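Side-chain contacts in putative glutaryl-CoA dehydrogenase (Thermus thermophilus, PDB 2EBA), which binds flavin-adenine dinucleotide and is a flavoprotein of the acyl-CoA dehydrogenase family: residues A[5-10]-A[296-301]; A[246-251]-A[324-329]. All blocks are in the same frame, centred on the assembly; numbering follows the deposited sequence.

Contact 1: A[5-10]-A[296-301]; sequences YALEDL and EGLLLA
L7 packs on L298 and L299, and Y5 on L299, laying the N-terminal turn of the chain against the C-terminal helical domain of the acyl-CoA dehydrogenase fold. Residues 7-10 form a short 3-10 segment. Residues 296-301 belong to helix 281-309. The contact is apolar and buried, with no hydrogen bond across it. L7 makes two of the three side-chain contacts, one with each methyl. CD2 of L7 rests on CB of L298 at 3.6 Å. CD1 of L7 meets CD2 of L299 at 3.5 Å, tighter than usual for two carbons. The last torsion of L7 is modelled nearly eclipsed (chi2 -6°); as built, CD1 goes to L299 and CD2 to L298. The L7 and L299 side chains cross at about a right angle.

D3 accepts bonds from the backbone N atoms of L7 and E8. The Y5 hydroxyl bonds to the main-chain O of Q317 of the second subunit, R303 of that subunit bonds to the Y5 carbonyl, and its L299 packs on L299 here. In this chain, CD1 of L299 lies 4.2 Å from CD2 of the Y5 ring, the longest of the three apolar contacts.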
loop_
_atom_site.group_PDB
_atom_site.type_symbol
_atom_site.label_atom_id
_atom_site.label_comp_id
_atom_site.label_asym_id
_atom_site.label_seq_id
_atom_site.Cartn_x
_atom_site.Cartn_y
_atom_site.Cartn_z
ATOM N N TYR A 5 11.562 -0.613 22.192
ATOM C CA TYR A 5 11.219 -1.800 22.976
ATOM C C TYR A 5 12.329 -2.251 23.911
ATOM O O TYR A 5 12.349 -3.402 24.360
ATOM C CB TYR A 5 10.812 -2.949 22.040
ATOM C CG TYR A 5 9.326 -3.038 21.736
ATOM C CD1 TYR A 5 8.506 -1.906 21.771
ATOM C CD2 TYR A 5 8.739 -4.254 21.387
ATOM C CE1 TYR A 5 7.134 -1.985 21.468
ATOM C CE2 TYR A 5 7.366 -4.344 21.078
ATOM C CZ TYR A 5 6.576 -3.205 21.121
ATOM O OH TYR A 5 5.236 -3.280 20.809
ATOM N N ALA A 6 13.246 -1.330 24.204
ATOM C CA ALA A 6 14.381 -1.562 25.094
ATOM C C ALA A 6 15.099 -2.887 24.875
ATOM O O ALA A 6 15.351 -3.626 25.835
ATOM C CB ALA A 6 13.939 -1.460 26.562
ATOM N N LEU A 7 15.454 -3.162 23.622
ATOM C CA LEU A 7 16.162 -4.377 23.288
ATOM C C LEU A 7 17.592 -4.301 23.813
ATOM O O LEU A 7 18.280 -5.321 23.858
ATOM C CB LEU A 7 16.222 -4.581 21.771
ATOM C CG LEU A 7 15.148 -5.366 21.002
ATOM C CD1 LEU A 7 14.130 -6.036 21.929
ATOM C CD2 LEU A 7 14.445 -4.416 20.064
ATOM N N GLU A 8 18.059 -3.116 24.207
ATOM C CA GLU A 8 19.415 -3.058 24.711
ATOM C C GLU A 8 19.509 -3.852 25.989
ATOM O O GLU A 8 20.596 -4.282 26.384
ATOM C CB GLU A 8 19.834 -1.635 24.919
ATOM C CG GLU A 8 20.112 -1.029 23.592
ATOM C CD GLU A 8 20.445 0.429 23.687
ATOM O OE1 GLU A 8 19.524 1.244 23.913
ATOM O OE2 GLU A 8 21.640 0.761 23.557
ATOM N N ASP A 9 18.367 -4.054 26.646
ATOM C CA ASP A 9 18.356 -4.830 27.876
ATOM C C ASP A 9 18.752 -6.231 27.548
ATOM O O ASP A 9 19.223 -6.983 28.410
ATOM C CB ASP A 9 16.977 -4.838 28.488
ATOM C CG ASP A 9 16.637 -3.514 29.121
ATOM O OD1 ASP A 9 17.573 -2.693 29.290
ATOM O OD2 ASP A 9 15.457 -3.278 29.457
ATOM N N LEU A 10 18.581 -6.581 26.283
ATOM C CA LEU A 10 18.895 -7.919 25.840
ATOM C C LEU A 10 20.318 -8.055 25.291
ATOM O O LEU A 10 20.670 -9.099 24.724
ATOM C CB LEU A 10 17.898 -8.371 24.781
ATOM C CG LEU A 10 16.429 -8.377 25.169
ATOM C CD1 LEU A 10 15.646 -8.714 23.923
ATOM C CD2 LEU A 10 16.142 -9.388 26.256
ATOM N N GLU A 296 10.205 -3.362 14.858
ATOM C CA GLU A 296 10.033 -4.675 14.258
ATOM C C GLU A 296 11.369 -5.155 13.706
ATOM O O GLU A 296 11.750 -6.304 13.876
ATOM C CB GLU A 296 9.002 -4.596 13.131
ATOM C CG GLU A 296 7.583 -4.415 13.628
ATOM C CD GLU A 296 6.592 -4.153 12.514
ATOM O OE1 GLU A 296 5.376 -4.250 12.780
ATOM O OE2 GLU A 296 7.022 -3.838 11.386
ATOM N N GLY A 297 12.087 -4.250 13.060
ATOM C CA GLY A 297 13.368 -4.602 12.484
ATOM C C GLY A 297 14.424 -5.007 13.484
ATOM O O GLY A 297 15.121 -5.977 13.262
ATOM N N LEU A 298 14.561 -4.260 14.572
ATOM C CA LEU A 298 15.552 -4.603 15.593
ATOM C C LEU A 298 15.306 -5.980 16.183
ATOM O O LEU A 298 16.249 -6.739 16.423
ATOM C CB LEU A 298 15.552 -3.586 16.728
ATOM C CG LEU A 298 16.393 -2.332 16.559
ATOM C CD1 LEU A 298 16.503 -1.662 17.909
ATOM C CD2 LEU A 298 17.789 -2.683 16.050
ATOM N N LEU A 299 14.041 -6.299 16.422
ATOM C CA LEU A 299 13.698 -7.594 16.972
ATOM C C LEU A 299 14.096 -8.720 16.028
ATOM O O LEU A 299 14.649 -9.723 16.462
ATOM C CB LEU A 299 12.202 -7.654 17.287
ATOM C CG LEU A 299 11.768 -7.130 18.664
ATOM C CD1 LEU A 299 10.271 -7.093 18.707
ATOM C CD2 LEU A 299 12.287 -8.026 19.783
ATOM N N LEU A 300 13.817 -8.560 14.739
ATOM C CA LEU A 300 14.186 -9.586 13.763
ATOM C C LEU A 300 15.701 -9.781 13.799
ATOM O O LEU A 300 16.191 -10.906 13.881
ATOM C CB LEU A 300 13.771 -9.180 12.331
ATOM C CG LEU A 300 12.295 -9.170 11.929
ATOM C CD1 LEU A 300 12.165 -8.873 10.440
ATOM C CD2 LEU A 300 11.664 -10.514 12.243
ATOM N N ALA A 301 16.415 -8.657 13.738
ATOM C CA ALA A 301 17.871 -8.617 13.725
ATOM C C ALA A 301 18.457 -9.245 14.973
ATOM O O ALA A 301 19.407 -10.023 14.899
ATOM C CB ALA A 301 18.341 -7.179 13.599
#

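Contact 2: A[246-251]-A[324-329]; sequences FGIAWG and QNVWKA
I248 and V326 touch through one methyl apiece, and beside them A249 lies close to N325. These residues join helix 235-269 to helix 315-340 in the C-terminal helical bundle of the acyl-CoA dehydrogenase fold.

The I248 and V326 side chains meet at a slant, with CG2 of I248 and CG2 of V326 3.8 Å apart, an ordinary van der Waals distance. The methyls reach this place by different torsions. In I248, CG2 is anti to the backbone N and CG1 stands beside it (chi1 -69°). In V326 the touching methyl is the one beside the backbone N, because CG1 takes the anti position (chi1 179°). V361, at the end of helix 351-361, packs on both side chains and adds a third apolar group to the patch.

At A249 the backbones come closest, with CA of A249 5.7 Å from CA of N325. The short side chain of A249 leaves the asparagine next to the helix backbone, and CB of N325 lies 3.7 Å from O of A249.

The CB of W250 points away from residues 324-329. CD1 of W250 sits 3.8 Å above one face of the F246 ring, offset toward the rim.

The side chain of I248 is about 9 Å from a bound flavin-adenine dinucleotide. Helix 281-309 receives F246, W250 and N325, the last on L300, and helix 72-85 of the N-terminal region also packs on F246 and W250.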
loop_
_atom_site.group_PDB
_atom_site.type_symbol
_atom_site.label_atom_id
_atom_site.label_comp_id
_atom_site.label_asym_id
_atom_site.label_seq_id
_atom_site.Cartn_x
_atom_site.Cartn_y
_atom_site.Cartn_z
ATOM N N PHE A 246 22.967 -10.807 6.802
ATOM C CA PHE A 246 22.742 -10.675 8.241
ATOM C C PHE A 246 23.101 -9.276 8.752
ATOM O O PHE A 246 22.319 -8.647 9.460
ATOM C CB PHE A 246 23.566 -11.716 9.013
ATOM C CG PHE A 246 23.627 -11.461 10.495
ATOM C CD1 PHE A 246 22.558 -11.798 11.315
ATOM C CD2 PHE A 246 24.744 -10.846 11.063
ATOM C CE1 PHE A 246 22.595 -11.528 12.680
ATOM C CE2 PHE A 246 24.796 -10.566 12.424
ATOM C CZ PHE A 246 23.720 -10.906 13.238
ATOM N N GLY A 247 24.299 -8.813 8.413
ATOM C CA GLY A 247 24.723 -7.501 8.851
ATOM C C GLY A 247 23.892 -6.414 8.215
ATOM O O GLY A 247 23.665 -5.381 8.823
ATOM N N ILE A 248 23.441 -6.640 6.989
ATOM C CA ILE A 248 22.632 -5.658 6.296
ATOM C C ILE A 248 21.269 -5.489 6.970
ATOM O O ILE A 248 20.733 -4.390 7.028
ATOM C CB ILE A 248 22.437 -6.052 4.827
ATOM C CG1 ILE A 248 23.779 -5.933 4.092
ATOM C CG2 ILE A 248 21.338 -5.185 4.190
ATOM C CD1 ILE A 248 23.758 -6.470 2.705
ATOM N N ALA A 249 20.706 -6.576 7.485
ATOM C CA ALA A 249 19.418 -6.477 8.158
ATOM C C ALA A 249 19.592 -5.550 9.356
ATOM O O ALA A 249 18.661 -4.848 9.769
ATOM C CB ALA A 249 18.950 -7.836 8.606
ATOM N N TRP A 250 20.798 -5.537 9.904
ATOM C CA TRP A 250 21.091 -4.681 11.031
ATOM C C TRP A 250 21.323 -3.251 10.599
ATOM O O TRP A 250 20.683 -2.346 11.116
ATOM C CB TRP A 250 22.315 -5.166 11.777
ATOM C CG TRP A 250 22.025 -6.245 12.737
ATOM C CD1 TRP A 250 22.049 -7.579 12.499
ATOM C CD2 TRP A 250 21.732 -6.086 14.125
ATOM N NE1 TRP A 250 21.804 -8.270 13.656
ATOM C CE2 TRP A 250 21.607 -7.376 14.673
ATOM C CE3 TRP A 250 21.566 -4.973 14.960
ATOM C CZ2 TRP A 250 21.332 -7.593 16.027
ATOM C CZ3 TRP A 250 21.293 -5.180 16.297
ATOM C CH2 TRP A 250 21.179 -6.486 16.824
ATOM N N GLY A 251 22.245 -3.044 9.667
ATOM C CA GLY A 251 22.540 -1.704 9.187
ATOM C C GLY A 251 21.310 -0.946 8.701
ATOM O O GLY A 251 21.202 0.266 8.911
ATOM N N GLN A 324 12.528 -7.644 4.662
ATOM C CA GLN A 324 11.694 -6.754 5.473
ATOM C C GLN A 324 12.377 -5.461 5.915
ATOM O O GLN A 324 11.852 -4.369 5.707
ATOM C CB GLN A 324 11.180 -7.472 6.724
ATOM C CG GLN A 324 10.236 -8.625 6.464
ATOM C CD GLN A 324 9.055 -8.243 5.601
ATOM O OE1 GLN A 324 9.077 -8.440 4.391
ATOM N NE2 GLN A 324 8.020 -7.682 6.218
ATOM N N ASN A 325 13.550 -5.577 6.524
ATOM C CA ASN A 325 14.243 -4.398 7.018
ATOM C C ASN A 325 14.673 -3.389 5.963
ATOM O O ASN A 325 14.525 -2.184 6.154
ATOM C CB ASN A 325 15.457 -4.812 7.869
ATOM C CG ASN A 325 15.054 -5.527 9.151
ATOM O OD1 ASN A 325 15.898 -5.850 9.991
ATOM N ND2 ASN A 325 13.759 -5.776 9.306
ATOM N N VAL A 326 15.220 -3.858 4.852
ATOM C CA VAL A 326 15.657 -2.929 3.816
ATOM C C VAL A 326 14.454 -2.224 3.186
ATOM O O VAL A 326 14.485 -1.011 2.972
ATOM C CB VAL A 326 16.521 -3.663 2.740
ATOM C CG1 VAL A 326 16.956 -2.691 1.639
ATOM C CG2 VAL A 326 17.756 -4.285 3.415
ATOM N N TRP A 327 13.388 -2.980 2.925
ATOM C CA TRP A 327 12.182 -2.434 2.332
ATOM C C TRP A 327 11.668 -1.304 3.201
ATOM O O TRP A 327 11.350 -0.217 2.715
ATOM C CB TRP A 327 11.103 -3.510 2.247
ATOM C CG TRP A 327 9.847 -3.059 1.589
ATOM C CD1 TRP A 327 8.575 -3.457 1.894
ATOM C CD2 TRP A 327 9.737 -2.196 0.451
ATOM N NE1 TRP A 327 7.682 -2.899 1.013
ATOM C CE2 TRP A 327 8.368 -2.122 0.114
ATOM C CE3 TRP A 327 10.668 -1.476 -0.323
ATOM C CZ2 TRP A 327 7.900 -1.359 -0.967
ATOM C CZ3 TRP A 327 10.202 -0.710 -1.405
ATOM C CH2 TRP A 327 8.831 -0.662 -1.712
ATOM N N LYS A 328 11.583 -1.582 4.496
ATOM C CA LYS A 328 11.097 -0.611 5.472
ATOM C C LYS A 328 11.972 0.624 5.520
ATOM O O LYS A 328 11.467 1.736 5.541
ATOM C CB LYS A 328 10.999 -1.258 6.861
ATOM C CG LYS A 328 9.886 -2.283 6.945
ATOM C CD LYS A 328 9.870 -3.057 8.244
ATOM C CE LYS A 328 8.773 -4.089 8.197
ATOM N NZ LYS A 328 8.762 -4.871 9.461
ATOM N N ALA A 329 13.286 0.432 5.527
ATOM C CA ALA A 329 14.203 1.552 5.557
ATOM C C ALA A 329 14.095 2.360 4.256
ATOM O O ALA A 329 14.206 3.576 4.272
ATOM C CB ALA A 329 15.638 1.056 5.764
#

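How the contacts relate
The centres of contacts 1 and 2 are 13 Å apart. Their segments alternate along the chain, in the order 5-10, 246-251, 296-301, 324-329. Helices 235-269, 281-309 and 315-340 follow one another, and the middle one connects the contacts. It carries the N-terminal turn through contact 1 and packs against both helices of contact 2. NE1 of W250 lies 3.2 Å from O of A301. A salt bridge also joins the contacts, with OE2 of E296 2.8 Å from NZ of K328. That lysine pairs as well with E296 of the second subunit. The C-terminal helices thus link the N-terminal turn, the bundle interior and the subunit interface.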